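Local coordinates for protein GH18 chiitnase (Pseudoalteromonas aurantia, PDB 6K7Z) that hydrolyses chitin as an endochitinase of glycoside hydrolase family 18, probably by cutting the glycosidic bonds inside the polymer, at residues Y7-A12 and L28-S33; Q70-S75 and N107-V112; E172-V177 and T209-M214; A196-I201 and G233-Q238; F223-N228 and I257-F262. One frame throughout, in Å; residues are numbered along the deposited sequence.

Interaction 1 of 5, residues Y7-A12 and L28-S33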
# COMPACT_ATOMS: atom_id res chain seq x y z
N TYR A 7 -0.83 -1.40 7.58
CA TYR A 7 0.62 -1.23 7.55
C TYR A 7 1.20 -1.36 8.95
O TYR A 7 0.65 -0.83 9.92
CB TYR A 7 1.02 0.13 6.98
CG TYR A 7 0.86 0.23 5.49
CD1 TYR A 7 -0.39 0.50 4.93
CD2 TYR A 7 1.94 0.06 4.65
CE1 TYR A 7 -0.56 0.58 3.57
CE2 TYR A 7 1.78 0.14 3.27
CZ TYR A 7 0.53 0.40 2.75
OH TYR A 7 0.34 0.49 1.40
N TYR A 8 2.33 -2.06 9.05
CA TYR A 8 3.04 -2.20 10.31
C TYR A 8 4.37 -1.46 10.18
O TYR A 8 5.27 -1.94 9.49
CB TYR A 8 3.24 -3.66 10.67
CG TYR A 8 3.81 -3.87 12.06
CD1 TYR A 8 2.97 -3.88 13.16
CD2 TYR A 8 5.17 -4.07 12.26
CE1 TYR A 8 3.46 -4.08 14.43
CE2 TYR A 8 5.67 -4.27 13.56
CZ TYR A 8 4.80 -4.27 14.64
OH TYR A 8 5.25 -4.47 15.94
N ASN A 9 4.47 -0.31 10.83
CA ASN A 9 5.71 0.46 10.88
C ASN A 9 6.13 0.65 12.33
O ASN A 9 7.14 0.08 12.75
CB ASN A 9 5.54 1.80 10.16
CG ASN A 9 6.85 2.59 10.05
OD1 ASN A 9 6.95 3.69 10.59
ND2 ASN A 9 7.83 2.05 9.34
N SER A 10 5.37 1.40 13.13
CA SER A 10 5.62 1.50 14.56
C SER A 10 5.42 0.14 15.23
O SER A 10 4.51 -0.62 14.88
CB SER A 10 4.69 2.52 15.21
OG SER A 10 4.59 2.29 16.60
N GLY A 11 6.26 -0.15 16.23
CA GLY A 11 6.14 -1.41 16.94
C GLY A 11 5.43 -1.35 18.28
O GLY A 11 5.60 -2.27 19.09
N ALA A 12 4.61 -0.32 18.51
CA ALA A 12 4.01 -0.12 19.83
C ALA A 12 3.09 -1.27 20.23
O ALA A 12 2.90 -1.52 21.42
CB ALA A 12 3.24 1.21 19.86
N LEU A 28 4.43 -4.94 5.82
CA LEU A 28 5.53 -4.53 6.67
C LEU A 28 6.21 -3.32 6.05
O LEU A 28 6.64 -3.36 4.89
CB LEU A 28 6.52 -5.69 6.86
CG LEU A 28 5.88 -7.01 7.26
CD1 LEU A 28 6.91 -8.12 7.27
CD2 LEU A 28 5.20 -6.87 8.64
N ALA A 29 6.32 -2.24 6.82
CA ALA A 29 6.88 -0.98 6.34
C ALA A 29 8.16 -0.60 7.11
O ALA A 29 8.10 -0.48 8.32
CB ALA A 29 5.84 0.12 6.48
N PHE A 30 9.30 -0.36 6.45
CA PHE A 30 9.48 -0.32 5.00
C PHE A 30 10.80 -0.96 4.60
O PHE A 30 11.73 -1.13 5.40
CB PHE A 30 9.51 1.12 4.46
CG PHE A 30 8.20 1.83 4.52
CD1 PHE A 30 7.21 1.56 3.60
CD2 PHE A 30 7.98 2.83 5.46
CE1 PHE A 30 5.99 2.24 3.64
CE2 PHE A 30 6.78 3.51 5.52
CZ PHE A 30 5.78 3.22 4.60
N LEU A 31 10.89 -1.26 3.32
CA LEU A 31 12.15 -1.52 2.64
C LEU A 31 12.35 -0.38 1.66
O LEU A 31 11.40 -0.01 0.96
CB LEU A 31 12.10 -2.87 1.92
CG LEU A 31 13.35 -3.39 1.22
CD1 LEU A 31 14.43 -3.73 2.22
CD2 LEU A 31 12.98 -4.61 0.38
N SER A 32 13.54 0.22 1.63
CA SER A 32 13.73 1.37 0.75
C SER A 32 15.20 1.51 0.37
O SER A 32 16.06 0.77 0.84
CB SER A 32 13.20 2.66 1.40
OG SER A 32 13.91 3.01 2.57
N SER A 33 15.47 2.47 -0.51
CA SER A 33 16.84 2.70 -0.96
C SER A 33 17.69 3.28 0.17
O SER A 33 17.23 4.11 0.95
CB SER A 33 16.86 3.67 -2.14
OG SER A 33 16.33 3.07 -3.31
O HOH W 1 8.42 -2.03 10.75
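The methyl of Ala29 is set between aromatic rings: CB meets the edge of the Tyr7 ring, near its plane and 4.3 Å from CD2, and sits 3.3 Å above the Phe30 ring, over the centre of that face. The cis peptide between Ala29 and Phe30 probably helps to bring the methyl over the ring, which is turned beside its own backbone N (chi1 -70°). The Tyr8 ring leads away from strand 25-33, and one face receives Ser10 O toward its rim. Tyr8 CB packs on Leu28 CD2.

Two hydrogen bonds tie the end of strand 3-8 and Asn9 to Ala29, mid-strand in 25-33. Ala29 N gives the parallel-sheet bond to Tyr8 O at 2.9 Å. One residue on, with Asn9 CG anti to the backbone N (chi1 -174°), ND2 reaches Ala29 O at 2.7 Å. The acceptor lies in the Asn9 amide plane, while the donor stands well above the carbonyl plane. A water lies within hydrogen-bonding distance of Ala29 O (2.9 Å) and Asn9 O, with more acceptors round it than protons.

This is the mouth of a TIM barrel, where Tyr7 OH bonds to Asp113 and its ring meets Trp260. A non-proline cis peptide within a core strand is familiar from family 18 chitinases. Ala29 O is held by a side-chain amide and probably also by a water, which may help steady the carbonyl beside the cis bond.

Interaction 2 of 5, residues Q70-S75 and N107-V112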
# COMPACT_ATOMS: atom_id res chain seq x y z
N GLN A 70 -3.32 -15.37 6.65
CA GLN A 70 -3.15 -13.97 6.37
C GLN A 70 -1.95 -13.85 5.43
O GLN A 70 -1.12 -14.70 5.42
CB GLN A 70 -2.92 -13.16 7.64
CG GLN A 70 -4.14 -13.04 8.51
CD GLN A 70 -3.80 -12.51 9.88
OE1 GLN A 70 -2.80 -12.85 10.40
NE2 GLN A 70 -4.64 -11.71 10.44
N LYS A 71 -1.90 -12.79 4.65
CA LYS A 71 -0.79 -12.54 3.74
C LYS A 71 0.06 -11.40 4.28
O LYS A 71 -0.45 -10.42 4.82
CB LYS A 71 -1.29 -12.22 2.33
CG LYS A 71 -2.27 -13.25 1.78
CD LYS A 71 -2.03 -13.51 0.31
CE LYS A 71 -2.82 -14.71 -0.21
NZ LYS A 71 -2.73 -14.83 -1.69
N VAL A 72 1.37 -11.55 4.13
CA VAL A 72 2.34 -10.61 4.67
C VAL A 72 3.20 -10.15 3.52
O VAL A 72 3.87 -10.97 2.87
CB VAL A 72 3.20 -11.24 5.77
CG1 VAL A 72 4.09 -10.19 6.40
CG2 VAL A 72 2.32 -11.92 6.82
N LEU A 73 3.18 -8.85 3.25
CA LEU A 73 3.96 -8.24 2.18
C LEU A 73 5.04 -7.35 2.78
O LEU A 73 4.91 -6.85 3.90
CB LEU A 73 3.09 -7.38 1.26
CG LEU A 73 1.75 -7.95 0.77
CD1 LEU A 73 1.16 -7.02 -0.28
CD2 LEU A 73 1.91 -9.34 0.21
N ILE A 74 6.10 -7.14 2.02
CA ILE A 74 7.04 -6.08 2.33
C ILE A 74 6.63 -4.85 1.53
O ILE A 74 6.34 -4.95 0.33
CB ILE A 74 8.50 -6.52 2.04
CG1 ILE A 74 9.48 -5.43 2.49
CG2 ILE A 74 8.72 -6.89 0.55
CD1 ILE A 74 9.50 -5.23 4.01
N SER A 75 6.52 -3.71 2.21
CA SER A 75 6.20 -2.47 1.53
C SER A 75 7.50 -1.78 1.15
O SER A 75 8.33 -1.47 2.01
CB SER A 75 5.34 -1.56 2.40
OG SER A 75 4.91 -0.45 1.64
N ASN A 107 12.79 -14.27 2.55
CA ASN A 107 12.10 -14.08 3.81
C ASN A 107 10.70 -14.69 3.82
O ASN A 107 9.92 -14.40 4.72
CB ASN A 107 12.04 -12.59 4.16
CG ASN A 107 13.41 -12.00 4.41
OD1 ASN A 107 14.02 -12.23 5.45
ND2 ASN A 107 13.92 -11.25 3.43
N GLN A 108 10.38 -15.52 2.82
CA GLN A 108 9.13 -16.28 2.77
C GLN A 108 7.91 -15.38 2.93
O GLN A 108 6.98 -15.68 3.67
CB GLN A 108 9.13 -17.40 3.82
CG GLN A 108 10.13 -18.51 3.53
CD GLN A 108 11.55 -18.14 3.92
OE1 GLN A 108 11.76 -17.41 4.90
NE2 GLN A 108 12.53 -18.64 3.17
N LEU A 109 7.91 -14.25 2.23
CA LEU A 109 6.78 -13.33 2.28
C LEU A 109 5.81 -13.63 1.14
O LEU A 109 6.10 -14.41 0.23
CB LEU A 109 7.27 -11.89 2.20
CG LEU A 109 8.24 -11.51 3.31
CD1 LEU A 109 8.65 -10.05 3.20
CD2 LEU A 109 7.62 -11.81 4.69
N ASP A 110 4.65 -12.98 1.18
CA ASP A 110 3.63 -13.24 0.18
C ASP A 110 3.65 -12.26 -0.98
O ASP A 110 2.81 -12.37 -1.87
CB ASP A 110 2.25 -13.26 0.84
CG ASP A 110 2.12 -14.39 1.84
OD1 ASP A 110 2.06 -15.56 1.39
OD2 ASP A 110 2.11 -14.11 3.05
N GLY A 111 4.60 -11.32 -1.01
CA GLY A 111 4.65 -10.37 -2.10
C GLY A 111 5.09 -9.00 -1.63
O GLY A 111 5.72 -8.85 -0.58
N VAL A 112 4.77 -8.00 -2.45
CA VAL A 112 5.31 -6.65 -2.30
C VAL A 112 4.17 -5.65 -2.41
O VAL A 112 3.29 -5.78 -3.26
CB VAL A 112 6.37 -6.32 -3.36
CG1 VAL A 112 6.92 -4.90 -3.15
CG2 VAL A 112 7.50 -7.30 -3.32
O HOH W 2 0.50 -15.83 -0.93
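Asp110 holds Val72 from both ends: Val72 N donates to Asp110 OD2 at 2.9 Å, and Asp110 N returns a bond of 2.7 Å to Val72 O. The side chain can do this because CG lies beside its own backbone N (chi1 -64°), which brings OD2 round to the strand; Val72 N meets it on the anti side, slightly out of the carboxylate plane. Gln66 NE2 is a second donor to OD2. OD1 takes a water at 2.8 Å, and that water is only weakly linked to Lys71 NZ.

Leu73 folds its CD2 over the peptide joining Asp110 and Gly111, 3.6 Å from Asp110 C. A CB on Gly111 would press on that methyl. Ile74 has CG1 anti to N (chi1 -175°) and CG2 in the crowded position, side by side with Val112 CG2, while Leu109 CD1 rests on Ile74 CB at 3.7 Å. Ile74 N bonds to Gly111 O.

Asp110 opens the sequence DGVDIDYE, matching the family 18 signature DxxDxDxE. Strand 71-77 here pairs in parallel with strand 111-115, with helices 56-67 and 93-106 covering Val72, Leu109, Ile74 and Val112, and strand 25-33 running along the other edge of 71-77.

Interaction 3 of 5, residues E172-V177 and T209-M214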
# COMPACT_ATOMS: atom_id res chain seq x y z
N GLU A 172 -2.17 6.14 -16.18
CA GLU A 172 -1.32 5.46 -17.15
C GLU A 172 -0.90 4.09 -16.63
O GLU A 172 -0.91 3.11 -17.37
CB GLU A 172 -0.09 6.31 -17.47
CG GLU A 172 0.83 5.71 -18.53
CD GLU A 172 2.04 6.59 -18.86
OE1 GLU A 172 1.97 7.83 -18.66
OE2 GLU A 172 3.06 6.04 -19.33
N VAL A 173 -0.53 4.01 -15.35
CA VAL A 173 -0.10 2.73 -14.80
C VAL A 173 -1.19 1.67 -14.96
O VAL A 173 -0.95 0.59 -15.52
CB VAL A 173 0.32 2.89 -13.32
CG1 VAL A 173 0.59 1.53 -12.70
CG2 VAL A 173 1.57 3.76 -13.22
N VAL A 174 -2.40 1.95 -14.47
CA VAL A 174 -3.41 0.90 -14.51
C VAL A 174 -3.82 0.59 -15.94
O VAL A 174 -4.16 -0.56 -16.26
CB VAL A 174 -4.65 1.24 -13.64
CG1 VAL A 174 -4.26 1.39 -12.17
CG2 VAL A 174 -5.37 2.48 -14.16
N GLU A 175 -3.77 1.58 -16.83
CA GLU A 175 -4.11 1.32 -18.22
C GLU A 175 -3.14 0.35 -18.88
O GLU A 175 -3.56 -0.45 -19.72
CB GLU A 175 -4.13 2.64 -18.99
CG GLU A 175 -5.44 3.37 -18.78
CD GLU A 175 -5.40 4.80 -19.25
OE1 GLU A 175 -4.30 5.32 -19.54
OE2 GLU A 175 -6.48 5.40 -19.32
N LEU A 176 -1.87 0.38 -18.51
CA LEU A 176 -0.87 -0.48 -19.13
C LEU A 176 -0.65 -1.80 -18.41
O LEU A 176 -0.42 -2.82 -19.08
CB LEU A 176 0.47 0.26 -19.26
CG LEU A 176 0.68 1.04 -20.56
CD1 LEU A 176 0.60 0.10 -21.76
CD2 LEU A 176 -0.31 2.18 -20.71
N VAL A 177 -0.70 -1.83 -17.07
CA VAL A 177 -0.35 -3.04 -16.33
C VAL A 177 -1.33 -3.34 -15.20
O VAL A 177 -1.04 -4.17 -14.33
CB VAL A 177 1.08 -2.97 -15.76
CG1 VAL A 177 2.12 -2.82 -16.88
CG2 VAL A 177 1.19 -1.84 -14.71
N THR A 209 -12.78 2.67 -9.48
CA THR A 209 -13.13 1.29 -9.80
C THR A 209 -13.47 1.11 -11.28
O THR A 209 -13.48 -0.02 -11.76
CB THR A 209 -14.32 0.79 -8.99
OG1 THR A 209 -15.49 1.54 -9.36
CG2 THR A 209 -14.05 0.95 -7.50
N LYS A 210 -13.74 2.20 -11.98
CA LYS A 210 -14.13 2.17 -13.38
C LYS A 210 -13.00 2.52 -14.33
O LYS A 210 -13.23 2.60 -15.54
CB LYS A 210 -15.31 3.11 -13.61
CG LYS A 210 -16.55 2.72 -12.82
CD LYS A 210 -17.70 3.69 -13.07
CE LYS A 210 -18.89 3.37 -12.18
NZ LYS A 210 -19.96 4.41 -12.29
N LEU A 211 -11.79 2.73 -13.81
CA LEU A 211 -10.63 2.90 -14.68
C LEU A 211 -10.35 1.61 -15.44
O LEU A 211 -10.74 0.53 -14.99
CB LEU A 211 -9.41 3.33 -13.86
CG LEU A 211 -9.41 4.78 -13.36
CD1 LEU A 211 -8.34 4.99 -12.30
CD2 LEU A 211 -9.22 5.77 -14.50
N PRO A 212 -9.70 1.69 -16.60
CA PRO A 212 -9.36 0.47 -17.33
C PRO A 212 -8.57 -0.50 -16.47
O PRO A 212 -7.63 -0.11 -15.77
CB PRO A 212 -8.53 0.99 -18.51
CG PRO A 212 -9.09 2.39 -18.77
CD PRO A 212 -9.43 2.92 -17.38
N ASN A 213 -8.98 -1.77 -16.49
CA ASN A 213 -8.42 -2.90 -15.76
C ASN A 213 -8.74 -2.85 -14.27
O ASN A 213 -8.41 -3.80 -13.55
CB ASN A 213 -6.90 -3.04 -15.93
CG ASN A 213 -6.51 -3.25 -17.37
OD1 ASN A 213 -7.08 -4.10 -18.04
ND2 ASN A 213 -5.59 -2.44 -17.87
N MET A 214 -9.39 -1.81 -13.78
CA MET A 214 -9.72 -1.73 -12.37
C MET A 214 -11.13 -2.25 -12.12
O MET A 214 -11.90 -2.53 -13.05
CB MET A 214 -9.56 -0.30 -11.87
CG MET A 214 -8.10 0.14 -11.78
SD MET A 214 -7.18 -0.75 -10.50
CE MET A 214 -6.22 -1.89 -11.49
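Val174, on helix 169-177, packs against the type II beta turn Leu211 to Met214, a contact on the outer layer of the TIM barrel. The turn lies in the loop between helix 198-209 and strand 219-224, and its own Met214 N to Leu211 O bond closes it. Asn213 occupies the third position with positive phi (72°), as a type II turn expects.

The polar part is a single hydrogen bond. Asn213 ND2 donates to Val174 O at 2.9 Å and almost straight, 174° at the hydrogen; the oxygen lies in the amide plane, and the donor lies in the carbonyl plane. Its first torsion sets CG anti to the carbonyl carbon, which sends the amide across to the helix. Were a leucine to stand in for Asn213, Val174 O would probably lose its donor from the turn, and the positive phi, which asparagine tolerates well, would probably be harder to keep.

The apolar part is built round Val174, buried against Leu184 of strand 183-187. Its CG2 meets Leu211 CB at 4.1 Å, the two side chains crossing at about a right angle. Nearer the surface, the extended Glu175 runs alongside the ring of Pro212, with CG touching CG at 3.8 Å. Met214, bent at chi2 and chi3, curls back over the valine, so that its methyl CE stops 3.9 Å from Val174 CG1.

Interaction 4 of 5, residues A196-I201 and G233-Q238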
# COMPACT_ATOMS: atom_id res chain seq x y z
N ALA A 196 -10.93 13.68 4.94
CA ALA A 196 -12.06 13.88 5.86
C ALA A 196 -13.28 14.42 5.14
O ALA A 196 -14.12 15.11 5.74
CB ALA A 196 -11.67 14.79 7.03
N ASN A 197 -13.40 14.11 3.85
CA ASN A 197 -14.48 14.60 3.00
C ASN A 197 -15.17 13.38 2.39
O ASN A 197 -14.92 13.02 1.23
CB ASN A 197 -13.92 15.54 1.94
CG ASN A 197 -14.98 16.14 1.05
OD1 ASN A 197 -16.13 15.71 1.03
ND2 ASN A 197 -14.58 17.16 0.29
N PRO A 198 -16.07 12.73 3.14
CA PRO A 198 -16.62 11.44 2.69
C PRO A 198 -17.26 11.49 1.31
O PRO A 198 -17.08 10.56 0.52
CB PRO A 198 -17.67 11.11 3.76
CG PRO A 198 -17.29 11.91 4.95
CD PRO A 198 -16.63 13.15 4.44
N ASP A 199 -18.04 12.54 1.02
CA ASP A 199 -18.68 12.62 -0.29
C ASP A 199 -17.64 12.57 -1.41
O ASP A 199 -17.82 11.86 -2.41
CB ASP A 199 -19.51 13.90 -0.38
CG ASP A 199 -20.48 14.03 0.75
OD1 ASP A 199 -20.81 12.99 1.36
OD2 ASP A 199 -20.92 15.17 1.05
N GLN A 200 -16.55 13.31 -1.25
CA GLN A 200 -15.51 13.29 -2.26
C GLN A 200 -14.81 11.94 -2.31
O GLN A 200 -14.44 11.45 -3.39
CB GLN A 200 -14.51 14.42 -2.00
CG GLN A 200 -13.40 14.52 -3.01
CD GLN A 200 -13.90 14.91 -4.39
OE1 GLN A 200 -13.90 14.10 -5.32
NE2 GLN A 200 -14.34 16.16 -4.51
N ILE A 201 -14.62 11.30 -1.15
CA ILE A 201 -13.96 10.00 -1.14
C ILE A 201 -14.80 8.96 -1.88
O ILE A 201 -14.28 8.15 -2.66
CB ILE A 201 -13.66 9.56 0.31
CG1 ILE A 201 -12.61 10.48 0.94
CG2 ILE A 201 -13.24 8.10 0.36
CD1 ILE A 201 -12.59 10.41 2.47
N GLY A 233 -7.13 14.13 7.26
CA GLY A 233 -7.99 13.05 6.81
C GLY A 233 -8.51 12.13 7.88
O GLY A 233 -9.26 11.19 7.55
N TYR A 234 -8.17 12.34 9.15
CA TYR A 234 -8.76 11.50 10.18
C TYR A 234 -10.27 11.68 10.20
O TYR A 234 -10.79 12.80 10.12
CB TYR A 234 -8.18 11.82 11.56
CG TYR A 234 -9.04 11.21 12.67
CD1 TYR A 234 -8.93 9.86 13.01
CD2 TYR A 234 -9.98 11.98 13.33
CE1 TYR A 234 -9.72 9.31 14.00
CE2 TYR A 234 -10.78 11.44 14.32
CZ TYR A 234 -10.65 10.11 14.65
OH TYR A 234 -11.46 9.57 15.63
N MET A 235 -10.97 10.55 10.29
CA MET A 235 -12.40 10.55 10.51
C MET A 235 -12.71 9.50 11.57
O MET A 235 -12.09 8.42 11.56
CB MET A 235 -13.18 10.24 9.22
CG MET A 235 -13.10 11.33 8.18
SD MET A 235 -14.14 10.94 6.78
CE MET A 235 -13.27 9.51 6.12
N PRO A 236 -13.64 9.77 12.47
CA PRO A 236 -14.07 8.74 13.42
C PRO A 236 -14.61 7.53 12.67
O PRO A 236 -15.11 7.64 11.55
CB PRO A 236 -15.18 9.43 14.24
CG PRO A 236 -15.00 10.88 13.99
CD PRO A 236 -14.44 11.01 12.60
N VAL A 237 -14.54 6.37 13.32
CA VAL A 237 -14.90 5.15 12.61
C VAL A 237 -16.38 5.15 12.24
O VAL A 237 -16.76 4.60 11.20
CB VAL A 237 -14.49 3.91 13.42
CG1 VAL A 237 -15.43 3.67 14.53
CG2 VAL A 237 -14.48 2.69 12.54
N GLN A 238 -17.25 5.82 13.02
CA GLN A 238 -18.66 5.84 12.66
C GLN A 238 -18.89 6.64 11.39
O GLN A 238 -19.84 6.37 10.65
CB GLN A 238 -19.52 6.40 13.79
CG GLN A 238 -19.34 7.88 14.12
CD GLN A 238 -18.41 8.12 15.29
OE1 GLN A 238 -17.54 7.30 15.57
NE2 GLN A 238 -18.62 9.22 16.00
O HOH W 3 -10.16 10.97 5.01
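Ala196 and Gly233 bring their backbones to 4.3 Å between CA atoms, both at positive phi (58° and 110°), with a water joining them by accepting from Ala196 N at 2.8 Å and donating to Gly233 O. The rest of the contact is apolar and depends on one side chain. Met235 runs along the loop and helix start 196-201, touching it with three successive atoms. CG lies 3.6 Å from Ala196 CA. SD comes next, 3.8 Å from Pro198 CG, where the two side chains cross obliquely. Finally CE reaches Ile201 CD1, tip to tip, at 3.8 Å. The chain is extended at chi2, and its bend at chi3 (-67°) turns the methyl from the proline toward the isoleucine.

A serine in place of Met235 would remove the thioether arm and is likely to open a gap between the 233-238 loop and Pro198 and Ile201, leaving both without this partner. At Gly233 a CB would jam against the carbonyl O of the residue before, consistent with the glycine found there.

Both segments run from loop into the start of a helix. Asn197 is the N-cap of helix 198-209 and its OD1 takes a weak bond from Gln200 N, while its ND2 bonds to Pro193 O; Pro236 is the N-cap of helix 237-251. Met235 bridges these neighbouring helices, touching Pro198 and Ile201 of one and Ile240 of the other, with Phe223 of strand 219-224 behind both Met235 and Ile201.

Interaction 5 of 5, residues F223-N228 and I257-F262; sequences FPVTQN and IMNWQF
Phe223 uses both its backbone polar atoms on the neighbouring strand: N donates to Met258 O at 2.9 Å, and O accepts from Trp260 N at 3.0 Å. The ladder then runs one rung further, as Val225 N donates to Trp260 O. Pro224 has no N-H to give, and its CA-H points instead at that same Trp260 O, a CA-H...O contact of 3.2 Å. Phe223 O likewise receives a CA-H from Asn259 beside its main bond.

The parallel pairing of Phe223 with Asn259 and Pro224 with Trp260 joins strands 219-224 and 256-260, the two strands of a beta-alpha-beta unit whose crossover helix is 237-251. The other edge of 256-260 pairs with strand 3-8, and it is there, next to this contact, that the TIM barrel closes. As in other family 18 enzymes, a tryptophan followed by a cis peptide ends the last strand; there it commonly floors the sugar-binding cleft, and the position of Trp260 is consistent with the same role here.

Side-chain polar groups look elsewhere. Asn259 holds CG between N and the carbonyl carbon (chi1 72°), a posture that lets OD1 take Thr6 OG1 and ND2 serve Tyr23 OH while Val225 CG2 presses on its amide carbon at 3.6 Å. Gln261 OE1 accepts from both Asn9 N and Ser10 N; its own N is buried without a partner. Away from these, Ile257 CD1 touches the edge of the Phe223 ring, 3.8 Å from CE2.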
# COMPACT_ATOMS: atom_id res chain seq x y z
N PHE A 223 -7.35 4.68 5.26
CA PHE A 223 -7.66 5.73 6.23
C PHE A 223 -6.68 5.69 7.40
O PHE A 223 -6.13 4.63 7.71
CB PHE A 223 -9.09 5.57 6.78
CG PHE A 223 -10.13 5.71 5.73
CD1 PHE A 223 -10.55 6.97 5.32
CD2 PHE A 223 -10.67 4.59 5.11
CE1 PHE A 223 -11.50 7.10 4.32
CE2 PHE A 223 -11.62 4.73 4.11
CZ PHE A 223 -12.04 5.97 3.72
N PRO A 224 -6.49 6.82 8.09
CA PRO A 224 -5.72 6.79 9.34
C PRO A 224 -6.57 6.26 10.47
O PRO A 224 -7.77 6.53 10.54
CB PRO A 224 -5.37 8.27 9.58
CG PRO A 224 -6.22 9.07 8.63
CD PRO A 224 -7.08 8.15 7.83
N VAL A 225 -5.94 5.49 11.37
CA VAL A 225 -6.68 4.96 12.51
C VAL A 225 -7.02 6.08 13.49
O VAL A 225 -8.17 6.22 13.91
CB VAL A 225 -5.89 3.84 13.21
CG1 VAL A 225 -6.66 3.32 14.42
CG2 VAL A 225 -5.59 2.72 12.22
N THR A 226 -6.02 6.88 13.85
CA THR A 226 -6.19 7.97 14.80
C THR A 226 -5.77 9.29 14.19
O THR A 226 -5.12 9.36 13.14
CB THR A 226 -5.34 7.76 16.05
OG1 THR A 226 -3.95 7.78 15.69
CG2 THR A 226 -5.70 6.44 16.75
N GLN A 227 -6.08 10.36 14.92
CA GLN A 227 -5.68 11.65 14.48
C GLN A 227 -4.15 11.79 14.28
O GLN A 227 -3.72 12.51 13.44
CB GLN A 227 -6.09 12.67 15.53
CG GLN A 227 -5.50 14.07 15.33
CD GLN A 227 -4.27 14.30 16.20
OE1 GLN A 227 -4.28 14.12 17.41
NE2 GLN A 227 -3.21 14.75 15.57
N ASN A 228 -3.35 11.13 15.10
CA ASN A 228 -1.91 11.30 14.97
C ASN A 228 -1.33 10.49 13.82
O ASN A 228 -0.12 10.56 13.59
CB ASN A 228 -1.18 10.92 16.28
CG ASN A 228 0.28 11.36 16.32
OD1 ASN A 228 1.20 10.54 16.30
ND2 ASN A 228 0.51 12.67 16.34
N ILE A 257 -10.81 -2.09 3.01
CA ILE A 257 -10.37 -0.97 3.83
C ILE A 257 -8.94 -1.21 4.26
O ILE A 257 -8.63 -2.28 4.79
CB ILE A 257 -11.27 -0.78 5.06
CG1 ILE A 257 -12.67 -0.36 4.65
CG2 ILE A 257 -10.64 0.24 6.03
CD1 ILE A 257 -12.74 1.05 4.05
N MET A 258 -8.09 -0.21 4.06
CA MET A 258 -6.70 -0.21 4.52
C MET A 258 -6.56 0.81 5.64
O MET A 258 -7.33 1.77 5.71
CB MET A 258 -5.75 0.13 3.35
CG MET A 258 -4.28 0.30 3.75
SD MET A 258 -3.89 2.01 4.21
CE MET A 258 -3.69 2.79 2.61
N ASN A 259 -5.60 0.60 6.54
CA ASN A 259 -5.34 1.64 7.53
C ASN A 259 -3.85 1.88 7.70
O ASN A 259 -3.01 1.01 7.47
CB ASN A 259 -5.99 1.34 8.90
CG ASN A 259 -5.30 0.23 9.67
OD1 ASN A 259 -4.12 0.31 10.01
ND2 ASN A 259 -6.06 -0.81 10.00
N TRP A 260 -3.55 3.12 8.07
CA TRP A 260 -2.25 3.50 8.60
C TRP A 260 -2.53 3.93 10.03
O TRP A 260 -3.28 4.89 10.22
CB TRP A 260 -1.62 4.64 7.79
CG TRP A 260 -0.27 5.03 8.30
CD1 TRP A 260 0.01 5.93 9.30
CD2 TRP A 260 0.99 4.47 7.90
NE1 TRP A 260 1.37 5.99 9.51
CE2 TRP A 260 1.99 5.10 8.67
CE3 TRP A 260 1.36 3.51 6.95
CZ2 TRP A 260 3.35 4.79 8.52
CZ3 TRP A 260 2.70 3.21 6.80
CH2 TRP A 260 3.69 3.84 7.59
N GLN A 261 -2.02 3.23 11.03
CA GLN A 261 -1.23 2.01 10.92
C GLN A 261 -1.59 1.11 12.10
O GLN A 261 -2.24 1.55 13.06
CB GLN A 261 0.27 2.33 10.92
CG GLN A 261 0.77 3.05 12.17
CD GLN A 261 2.29 3.12 12.24
OE1 GLN A 261 2.97 2.10 12.14
NE2 GLN A 261 2.82 4.33 12.39
N PHE A 262 -1.11 -0.14 12.04
CA PHE A 262 -1.53 -1.18 12.98
C PHE A 262 -1.37 -0.76 14.44
O PHE A 262 -2.29 -0.92 15.25
CB PHE A 262 -0.72 -2.45 12.70
CG PHE A 262 -1.03 -3.57 13.63
CD1 PHE A 262 -2.20 -4.31 13.49
CD2 PHE A 262 -0.16 -3.87 14.67
CE1 PHE A 262 -2.50 -5.33 14.37
CE2 PHE A 262 -0.44 -4.90 15.55
CZ PHE A 262 -1.61 -5.64 15.40

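Interactions 1, 2 and 5 belong to the one curled sheet of the barrel. Interaction 1 is flanked on one edge by interaction 2 (centres about 12 Å apart), through strands 25-33 and 71-77, and on the other by interaction 5 (about 14 Å), through strands 3-8 and 256-260, so first and last strands meet. Interactions 3 and 4 lie farther out among the surrounding helices, their centres about 25 Å apart, with interaction 4 packing on 5 through Met235 and Phe223. Along the chain 1 and 2 close in series; later, 3 interleaves with 4, and 4 with 5. Sheet pairing thus builds the wall of the probable catalytic barrel, and helix-loop contacts pack round it.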